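Local coordinates for protein 2,5-dihydroxypyridine 5,6-dioxygenase (Pseudomonas putida KT2440, PDB 7CUP) that uses iron to catalyse the oxygen-dependent opening of the 2,5-dihydroxypyridine ring, giving N-formylmaleamate in the aerobic breakdown of nicotinate, at residues 6-9 with 10-14; 83-86 with 87-91; 214-217 with 218-221. All blocks are in the same frame, centred on the assembly; numbering follows the deposited sequence.

Interaction 1. Residues 6-9 with 10-14; sequences AQLT and QMFEH
In the N-terminal helix 5-18, L8 meets M11 and F12 on the inner side while T9 reaches along the outer side to E13. L8 swings CG to the far side of its backbone N (chi1 -168°), which sends CD1 down the helix to lie 4.1 Å from CE of M11 and 4.2 Å from CE1 of the F12 ring. The M11 chain bends at its last torsion (chi3 57°), bringing the methyl CE back against L8, and its SD crosses Q7 at a slant, 4.2 Å from CG of that residue. F12 turns an edge to the preceding turn: CD1 sits 3.5 Å from L8 O, which lies near the plane of the ring. Farther out, W190, whose ring meets that of F12, lies on the apolar side, with T39 and A46 of helix 37-49 and with helix 126-131, where M11 packs on L129 and A130.

The backbone is regular alpha helix, with four successive i to i+4 bonds from Q10 N to A6 O through to E13 N to T9 O; the last of these measures 2.9 Å.

On the other side T9 and E13 take different polar partners. T9 points OG1 back along the helix to a hydrogen bond with N5 O, and this leaves CG2 directed forward, 3.6 Å from OE2 of E13. That carboxylate oxygen makes a salt bridge to R49 of the second subunit, so the T9 methyl flanks a charge engaged across an interface. Q10 has its CG 3.9 Å from A6 O, and its side chain packs against the same R49 of the second subunit.

Interaction 2. Residues 83-86 with 87-91; sequences GNLA and AQRAL
L85 and R89, one turn apart at the start of helix 85-92, run side by side in the same direction, and R89 can be followed atom by atom. Its CB rests on the two carbonyls of the preceding turn, 3.5 Å from A86 O and 3.6 Å from L85 O. CG comes closer still, 3.3 Å from L85 O, the same oxygen that accepts the backbone N-H of R89. A sharp bend at chi2 (-83°) then turns CD and the rest of the chain up beside the leucine. NE lies 4.2 Å from CD1 of L85, and this methyl sits over one face of the guanidinium, an apolar group against a flat cation. NE also makes a long, weak ion pair with OE1 of E92. Both L85 and R89 touch a crystal neighbour, so the pose of their outer ends may owe something to the lattice.

The helix is started by N84, the N-cap residue. Its OD1 curls over the first turn to take a weak bond from A87 N at 3.4 Å, quite straight at 163°, while it lies 3.5 Å from CB of A87. N84 O accepts in addition from Q88 N at 3.0 Å, so this one residue serves two N-H groups of the opening turn.

Q88 leaves on another side: NE2 at its tip hydrogen-bonds to OE2 of E92 and to OE1 of Q111, and the chain packs on E108 and I112 of helix 107-114. A90 O is bonded by the hydroxyl of Y55 on strand 53-58, whereas N84, A86, R89 and A90 face the fourth subunit, A90 meeting its counterpart A90 there.

Interaction 3. Residues 214-217 with 218-221; sequences DIIL and PFKN
D214 lies beside N221 at the open end of this turn, but its carboxylate looks elsewhere, with OD1 in a salt bridge to R324 and OD2 bonded by D211 N. At I215 the contact tightens: its CA points a C-H at N221 O, 3.5 Å away, and its CG2 comes within 3.8 Å of the same oxygen. N221 O has no conventional partner in the model, and the C-H contact may compensate it a little; the buried I216 N has none either.

I216 does most of the work. Its side chain and F219 run alongside each other, with CG2 over one face of the phenyl ring, 4.0 Å from the centroid and offset toward the rim beside CD2, a CH-pi contact. CG2 is the branch trans to the backbone N (CG1 sits at chi1 -53°), which directs this methyl at the ring. Y247 and Y251 meet F219 edge-to-face. The carbonyl I216 O accepts K220 N at 2.8 Å, a bent bond of 136° that closes a five-residue loop, I216 to K220, around the tighter turn.

L217 follows with a cis peptide to P218, reversing the chain. Its side chain crosses that of K220 at about a right angle, with CD2 3.9 Å from CG of K220. The extended lysine carries NZ off to a salt bridge with D71 and to the carbonyls of R284 and G287.

Residues I216 to F219, with the cis-proline third, form a type VI turn between two short, weakly bonded strands, 215-216 and 221-222. It borders the iron site: L217 is hydrogen-bonded through its backbone to D320, an iron ligand, and packs against that residue's side chain, while its own side chain stays about 8 Å from the metal.

Overall arrangement
From the N terminus, the chain makes interaction 1 within helix 5-18, then interaction 2 where helix 85-92 begins, and much later interaction 3 at the turn between strands 215-216 and 221-222. Each is local and continuous in sequence, so they follow in series without nesting or crossing; only 218-221 folds back on its predecessor. Interactions 1 and 2 belong to the part built around the parallel sheet, with centres 29 Å apart, and both reach neighbouring subunits. Interaction 3 sits against strand 319-323 and helix 290-294 by the iron. It and interaction 2 lie on opposite sides of the chain's centre, nearest atoms about 23 Å apart.

Interaction 1. Residues 6-9 with 10-14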
ATOM      1  N   ALA A   6      11.331   5.417  14.604  1.00 24.72           N
ATOM      2  CA  ALA A   6      11.865   6.428  15.546  1.00 24.62           C
ATOM      3  C   ALA A   6      13.380   6.289  15.671  1.00 23.03           C
ATOM      4  O   ALA A   6      14.065   7.318  15.537  1.00 22.80           O
ATOM      5  CB  ALA A   6      11.209   6.324  16.912  1.00 23.94           C
ATOM      6  N   GLN A   7      13.891   5.095  15.954  1.00 23.10           N
ATOM      7  CA  GLN A   7      15.353   4.894  16.116  1.00 24.75           C
ATOM      8  C   GLN A   7      16.067   5.208  14.796  1.00 22.50           C
ATOM      9  O   GLN A   7      17.133   5.819  14.874  1.00 19.37           O
ATOM     10  CB  GLN A   7      15.723   3.497  16.614  1.00 28.18           C
ATOM     11  CG  GLN A   7      17.216   3.355  16.898  1.00 34.99           C
ATOM     12  CD  GLN A   7      17.569   2.034  17.538  1.00 38.62           C
ATOM     13  OE1 GLN A   7      16.852   1.531  18.405  1.00 49.55           O
ATOM     14  NE2 GLN A   7      18.675   1.451  17.093  1.00 45.93           N
ATOM     15  N   LEU A   8      15.514   4.814  13.641  1.00 20.69           N
ATOM     16  CA  LEU A   8      16.124   5.117  12.315  1.00 21.62           C
ATOM     17  C   LEU A   8      16.222   6.645  12.094  1.00 21.32           C
ATOM     18  O   LEU A   8      17.274   7.111  11.623  1.00 19.37           O
ATOM     19  CB  LEU A   8      15.322   4.431  11.211  1.00 21.54           C
ATOM     20  CG  LEU A   8      15.974   4.415   9.831  1.00 21.67           C
ATOM     21  CD1 LEU A   8      17.348   3.799   9.866  1.00 22.56           C
ATOM     22  CD2 LEU A   8      15.100   3.661   8.861  1.00 22.59           C
ATOM     23  N   THR A   9      15.180   7.400  12.429  1.00 20.96           N
ATOM     24  CA  THR A   9      15.181   8.873  12.334  1.00 21.41           C
ATOM     25  C   THR A   9      16.283   9.418  13.244  1.00 21.12           C
ATOM     26  O   THR A   9      17.052  10.258  12.786  1.00 22.09           O
ATOM     27  CB  THR A   9      13.804   9.423  12.709  1.00 21.45           C
ATOM     28  OG1 THR A   9      12.952   8.919  11.697  1.00 22.56           O
ATOM     29  CG2 THR A   9      13.747  10.929  12.746  1.00 24.23           C
ATOM     30  N   GLN A  10      16.386   8.950  14.482  1.00 22.49           N
ATOM     31  CA  GLN A  10      17.449   9.440  15.426  1.00 28.40           C
ATOM     32  C   GLN A  10      18.838   9.148  14.870  1.00 25.46           C
ATOM     33  O   GLN A  10      19.736  10.009  15.039  1.00 21.99           O
ATOM     34  CB  GLN A  10      17.390   8.815  16.815  1.00 33.13           C
ATOM     35  CG  GLN A  10      16.443   9.549  17.733  1.00 45.51           C
ATOM     36  CD  GLN A  10      16.179   8.734  18.970  1.00 58.42           C
ATOM     37  OE1 GLN A  10      17.085   8.070  19.483  1.00 65.34           O
ATOM     38  NE2 GLN A  10      14.934   8.767  19.432  1.00 66.07           N
ATOM     39  N   MET A  11      19.019   7.982  14.257  1.00 21.76           N
ATOM     40  CA  MET A  11      20.322   7.629  13.639  1.00 22.12           C
ATOM     41  C   MET A  11      20.612   8.660  12.547  1.00 20.23           C
ATOM     42  O   MET A  11      21.772   9.127  12.475  1.00 16.88           O
ATOM     43  CB  MET A  11      20.338   6.214  13.054  1.00 23.28           C
ATOM     44  CG  MET A  11      20.431   5.112  14.133  1.00 27.78           C
ATOM     45  SD  MET A  11      19.743   3.534  13.604  1.00 28.87           S
ATOM     46  CE  MET A  11      20.707   3.232  12.132  1.00 30.35           C
ATOM     47  N   PHE A  12      19.629   8.979  11.701  1.00 18.86           N
ATOM     48  CA  PHE A  12      19.858   9.923  10.579  1.00 19.40           C
ATOM     49  C   PHE A  12      20.121  11.328  11.138  1.00 21.63           C
ATOM     50  O   PHE A  12      20.972  12.067  10.574  1.00 18.91           O
ATOM     51  CB  PHE A  12      18.735   9.912   9.544  1.00 20.70           C
ATOM     52  CG  PHE A  12      18.999   8.988   8.380  1.00 21.42           C
ATOM     53  CD1 PHE A  12      18.692   7.636   8.453  1.00 20.01           C
ATOM     54  CD2 PHE A  12      19.602   9.460   7.223  1.00 22.85           C
ATOM     55  CE1 PHE A  12      18.947   6.796   7.378  1.00 21.59           C
ATOM     56  CE2 PHE A  12      19.866   8.615   6.153  1.00 20.87           C
ATOM     57  CZ  PHE A  12      19.522   7.286   6.228  1.00 21.97           C
ATOM     58  N   GLU A  13      19.480  11.714  12.238  1.00 23.50           N
ATOM     59  CA  GLU A  13      19.825  13.005  12.893  1.00 23.89           C
ATOM     60  C   GLU A  13      21.305  12.989  13.290  1.00 24.24           C
ATOM     61  O   GLU A  13      21.986  13.997  13.022  1.00 22.17           O
ATOM     62  CB  GLU A  13      18.971  13.297  14.119  1.00 26.30           C
ATOM     63  CG  GLU A  13      17.538  13.534  13.745  1.00 29.66           C
ATOM     64  CD  GLU A  13      16.621  13.660  14.942  1.00 35.35           C
ATOM     65  OE1 GLU A  13      16.805  14.647  15.689  1.00 34.13           O
ATOM     66  OE2 GLU A  13      15.701  12.799  15.083  1.00 39.65           O
ATOM     67  N   HIS A  14      21.780  11.915  13.925  1.00 22.47           N
ATOM     68  CA  HIS A  14      23.195  11.784  14.368  1.00 23.74           C
ATOM     69  C   HIS A  14      24.151  11.938  13.176  1.00 23.66           C
ATOM     70  O   HIS A  14      25.058  12.809  13.222  1.00 26.49           O
ATOM     71  CB  HIS A  14      23.407  10.470  15.126  1.00 25.83           C
ATOM     72  CG  HIS A  14      24.849  10.159  15.363  1.00 29.42           C
ATOM     73  ND1 HIS A  14      25.545  10.684  16.427  1.00 30.17           N
ATOM     74  CD2 HIS A  14      25.709   9.353  14.708  1.00 33.39           C
ATOM     75  CE1 HIS A  14      26.782  10.239  16.407  1.00 33.14           C
ATOM     76  NE2 HIS A  14      26.911   9.415  15.362  1.00 33.16           N
TER

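Interaction 2. Residues 83-86 with 87-91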
ATOM      1  N   GLY A  83      23.510  11.992 -19.287  1.00 25.37           N
ATOM      2  CA  GLY A  83      22.712  12.803 -20.232  1.00 26.30           C
ATOM      3  C   GLY A  83      21.537  13.486 -19.546  1.00 26.28           C
ATOM      4  O   GLY A  83      20.558  13.822 -20.240  1.00 28.40           O
ATOM      5  N   ASN A  84      21.610  13.713 -18.238  1.00 27.19           N
ATOM      6  CA  ASN A  84      20.466  14.222 -17.427  1.00 26.17           C
ATOM      7  C   ASN A  84      20.957  15.389 -16.556  1.00 24.58           C
ATOM      8  O   ASN A  84      21.008  15.322 -15.271  1.00 22.41           O
ATOM      9  CB  ASN A  84      19.786  13.076 -16.685  1.00 30.27           C
ATOM     10  CG  ASN A  84      18.370  13.435 -16.307  1.00 36.87           C
ATOM     11  OD1 ASN A  84      18.012  14.624 -16.221  1.00 40.79           O
ATOM     12  ND2 ASN A  84      17.566  12.417 -16.071  1.00 40.63           N
ATOM     13  N   LEU A  85      21.313  16.470 -17.240  1.00 24.85           N
ATOM     14  CA  LEU A  85      21.913  17.652 -16.585  1.00 23.73           C
ATOM     15  C   LEU A  85      20.882  18.262 -15.630  1.00 20.04           C
ATOM     16  O   LEU A  85      21.271  18.715 -14.573  1.00 19.16           O
ATOM     17  CB  LEU A  85      22.375  18.639 -17.661  1.00 24.11           C
ATOM     18  CG  LEU A  85      23.025  19.906 -17.126  1.00 26.39           C
ATOM     19  CD1 LEU A  85      24.244  19.590 -16.289  1.00 26.69           C
ATOM     20  CD2 LEU A  85      23.377  20.840 -18.265  1.00 29.95           C
ATOM     21  N   ALA A  86      19.601  18.212 -15.958  1.00 20.37           N
ATOM     22  CA  ALA A  86      18.571  18.867 -15.125  1.00 21.92           C
ATOM     23  C   ALA A  86      18.594  18.226 -13.723  1.00 20.89           C
ATOM     24  O   ALA A  86      18.697  18.975 -12.696  1.00 20.97           O
ATOM     25  CB  ALA A  86      17.227  18.797 -15.831  1.00 21.63           C
ATOM     26  N   ALA A  87      18.499  16.897 -13.673  1.00 21.83           N
ATOM     27  CA  ALA A  87      18.576  16.078 -12.432  1.00 20.42           C
ATOM     28  C   ALA A  87      19.903  16.325 -11.716  1.00 20.72           C
ATOM     29  O   ALA A  87      19.922  16.515 -10.477  1.00 20.65           O
ATOM     30  CB  ALA A  87      18.412  14.622 -12.773  1.00 20.45           C
ATOM     31  N   GLN A  88      21.001  16.368 -12.462  1.00 21.94           N
ATOM     32  CA  GLN A  88      22.313  16.667 -11.850  1.00 20.61           C
ATOM     33  C   GLN A  88      22.207  18.028 -11.148  1.00 20.89           C
ATOM     34  O   GLN A  88      22.682  18.131  -9.970  1.00 22.21           O
ATOM     35  CB  GLN A  88      23.406  16.579 -12.911  1.00 22.39           C
ATOM     36  CG  GLN A  88      24.799  16.768 -12.346  1.00 25.77           C
ATOM     37  CD  GLN A  88      25.833  16.872 -13.440  1.00 30.89           C
ATOM     38  OE1 GLN A  88      25.817  16.113 -14.406  1.00 32.31           O
ATOM     39  NE2 GLN A  88      26.718  17.840 -13.295  1.00 29.10           N
ATOM     40  N   ARG A  89      21.641  19.051 -11.807  1.00 20.48           N
ATOM     41  CA  ARG A  89      21.558  20.424 -11.218  1.00 21.30           C
ATOM     42  C   ARG A  89      20.615  20.422 -10.006  1.00 20.98           C
ATOM     43  O   ARG A  89      20.748  21.288  -9.137  1.00 20.50           O
ATOM     44  CB  ARG A  89      21.079  21.462 -12.246  1.00 23.88           C
ATOM     45  CG  ARG A  89      22.027  21.714 -13.413  1.00 27.74           C
ATOM     46  CD  ARG A  89      23.075  22.696 -12.973  1.00 32.78           C
ATOM     47  NE  ARG A  89      24.148  23.004 -13.907  1.00 36.33           N
ATOM     48  CZ  ARG A  89      24.062  23.851 -14.924  1.00 36.45           C
ATOM     49  NH1 ARG A  89      22.922  24.432 -15.243  1.00 40.00           N
ATOM     50  NH2 ARG A  89      25.119  24.084 -15.664  1.00 36.35           N
ATOM     51  N   ALA A  90      19.625  19.534  -9.980  1.00 21.72           N
ATOM     52  CA  ALA A  90      18.655  19.453  -8.866  1.00 23.23           C
ATOM     53  C   ALA A  90      19.381  18.966  -7.615  1.00 22.73           C
ATOM     54  O   ALA A  90      19.064  19.433  -6.502  1.00 26.12           O
ATOM     55  CB  ALA A  90      17.482  18.573  -9.244  1.00 21.75           C
ATOM     56  N   LEU A  91      20.400  18.141  -7.794  1.00 21.58           N
ATOM     57  CA  LEU A  91      21.251  17.648  -6.681  1.00 21.31           C
ATOM     58  C   LEU A  91      22.322  18.691  -6.332  1.00 21.48           C
ATOM     59  O   LEU A  91      22.562  18.894  -5.138  1.00 20.15           O
ATOM     60  CB  LEU A  91      21.868  16.318  -7.103  1.00 21.47           C
ATOM     61  CG  LEU A  91      20.850  15.218  -7.400  1.00 22.50           C
ATOM     62  CD1 LEU A  91      21.546  13.964  -7.887  1.00 21.64           C
ATOM     63  CD2 LEU A  91      20.005  14.887  -6.178  1.00 22.91           C
TER

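Interaction 3. Residues 214-217 with 218-221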
ATOM      1  N   ASP A 214      38.263 -16.593   2.303  1.00 25.40           N
ATOM      2  CA  ASP A 214      38.335 -15.231   1.731  1.00 24.96           C
ATOM      3  C   ASP A 214      37.109 -15.020   0.852  1.00 24.31           C
ATOM      4  O   ASP A 214      36.404 -15.992   0.572  1.00 26.69           O
ATOM      5  CB  ASP A 214      39.672 -14.974   1.047  1.00 26.95           C
ATOM      6  CG  ASP A 214      40.795 -14.771   2.052  1.00 27.55           C
ATOM      7  OD1 ASP A 214      40.487 -14.329   3.175  1.00 26.50           O
ATOM      8  OD2 ASP A 214      41.970 -15.047   1.703  1.00 29.74           O
ATOM      9  N   ILE A 215      36.857 -13.784   0.437  1.00 24.89           N
ATOM     10  CA  ILE A 215      35.524 -13.405  -0.118  1.00 24.67           C
ATOM     11  C   ILE A 215      35.691 -12.771  -1.499  1.00 22.32           C
ATOM     12  O   ILE A 215      36.624 -11.971  -1.691  1.00 21.97           O
ATOM     13  CB  ILE A 215      34.798 -12.483   0.886  1.00 24.07           C
ATOM     14  CG1 ILE A 215      34.585 -13.212   2.213  1.00 25.86           C
ATOM     15  CG2 ILE A 215      33.491 -11.953   0.312  1.00 24.64           C
ATOM     16  CD1 ILE A 215      33.852 -12.404   3.268  1.00 28.51           C
ATOM     17  N   ILE A 216      34.754 -13.053  -2.395  1.00 21.71           N
ATOM     18  CA  ILE A 216      34.571 -12.259  -3.634  1.00 22.67           C
ATOM     19  C   ILE A 216      33.216 -11.552  -3.595  1.00 23.42           C
ATOM     20  O   ILE A 216      32.216 -12.234  -3.385  1.00 23.05           O
ATOM     21  CB  ILE A 216      34.735 -13.112  -4.893  1.00 21.47           C
ATOM     22  CG1 ILE A 216      36.060 -13.873  -4.869  1.00 22.55           C
ATOM     23  CG2 ILE A 216      34.610 -12.199  -6.093  1.00 22.68           C
ATOM     24  CD1 ILE A 216      36.180 -14.876  -5.947  1.00 23.58           C
ATOM     25  N   LEU A 217      33.224 -10.225  -3.789  1.00 22.38           N
ATOM     26  CA  LEU A 217      32.012  -9.403  -4.003  1.00 23.57           C
ATOM     27  C   LEU A 217      31.968  -9.021  -5.481  1.00 23.74           C
ATOM     28  O   LEU A 217      32.994  -8.634  -6.016  1.00 26.18           O
ATOM     29  CB  LEU A 217      32.126  -8.187  -3.080  1.00 23.17           C
ATOM     30  CG  LEU A 217      32.349  -8.495  -1.602  1.00 22.49           C
ATOM     31  CD1 LEU A 217      32.501  -7.219  -0.817  1.00 24.41           C
ATOM     32  CD2 LEU A 217      31.203  -9.318  -1.027  1.00 23.28           C
ATOM     33  N   PRO A 218      30.822  -9.083  -6.195  1.00 26.08           N
ATOM     34  CA  PRO A 218      29.500  -9.359  -5.603  1.00 25.65           C
ATOM     35  C   PRO A 218      29.005 -10.814  -5.469  1.00 26.17           C
ATOM     36  O   PRO A 218      27.835 -10.969  -5.216  1.00 25.71           O
ATOM     37  CB  PRO A 218      28.557  -8.658  -6.599  1.00 24.85           C
ATOM     38  CG  PRO A 218      29.235  -8.874  -7.926  1.00 25.99           C
ATOM     39  CD  PRO A 218      30.727  -8.792  -7.640  1.00 25.63           C
ATOM     40  N   PHE A 219      29.861 -11.834  -5.563  1.00 23.36           N
ATOM     41  CA  PHE A 219      29.417 -13.246  -5.443  1.00 24.50           C
ATOM     42  C   PHE A 219      28.935 -13.499  -4.008  1.00 24.23           C
ATOM     43  O   PHE A 219      28.056 -14.335  -3.817  1.00 24.79           O
ATOM     44  CB  PHE A 219      30.499 -14.268  -5.806  1.00 24.95           C
ATOM     45  CG  PHE A 219      31.185 -14.103  -7.145  1.00 24.51           C
ATOM     46  CD1 PHE A 219      30.656 -13.304  -8.142  1.00 25.44           C
ATOM     47  CD2 PHE A 219      32.391 -14.749  -7.395  1.00 25.96           C
ATOM     48  CE1 PHE A 219      31.313 -13.157  -9.356  1.00 26.23           C
ATOM     49  CE2 PHE A 219      33.040 -14.613  -8.618  1.00 24.15           C
ATOM     50  CZ  PHE A 219      32.514 -13.787  -9.583  1.00 25.78           C
ATOM     51  N   LYS A 220      29.537 -12.845  -3.025  1.00 23.10           N
ATOM     52  CA  LYS A 220      29.200 -13.014  -1.588  1.00 25.84           C
ATOM     53  C   LYS A 220      29.320 -14.488  -1.173  1.00 27.47           C
ATOM     54  O   LYS A 220      28.408 -14.986  -0.513  1.00 24.02           O
ATOM     55  CB  LYS A 220      27.807 -12.446  -1.316  1.00 26.02           C
ATOM     56  CG  LYS A 220      27.699 -10.959  -1.592  1.00 26.85           C
ATOM     57  CD  LYS A 220      26.311 -10.461  -1.828  1.00 26.74           C
ATOM     58  CE  LYS A 220      26.290  -8.963  -1.888  1.00 27.42           C
ATOM     59  NZ  LYS A 220      25.208  -8.488  -2.771  1.00 30.93           N
ATOM     60  N   ASN A 221      30.430 -15.136  -1.531  1.00 29.27           N
ATOM     61  CA  ASN A 221      30.762 -16.526  -1.128  1.00 30.89           C
ATOM     62  C   ASN A 221      32.036 -16.462  -0.322  1.00 26.71           C
ATOM     63  O   ASN A 221      32.873 -15.629  -0.641  1.00 27.60           O
ATOM     64  CB  ASN A 221      31.007 -17.458  -2.318  1.00 37.95           C
ATOM     65  CG  ASN A 221      29.741 -17.732  -3.102  1.00 45.16           C
ATOM     66  OD1 ASN A 221      29.762 -17.888  -4.335  1.00 55.36           O
ATOM     67  ND2 ASN A 221      28.635 -17.799  -2.377  1.00 48.09           N
TER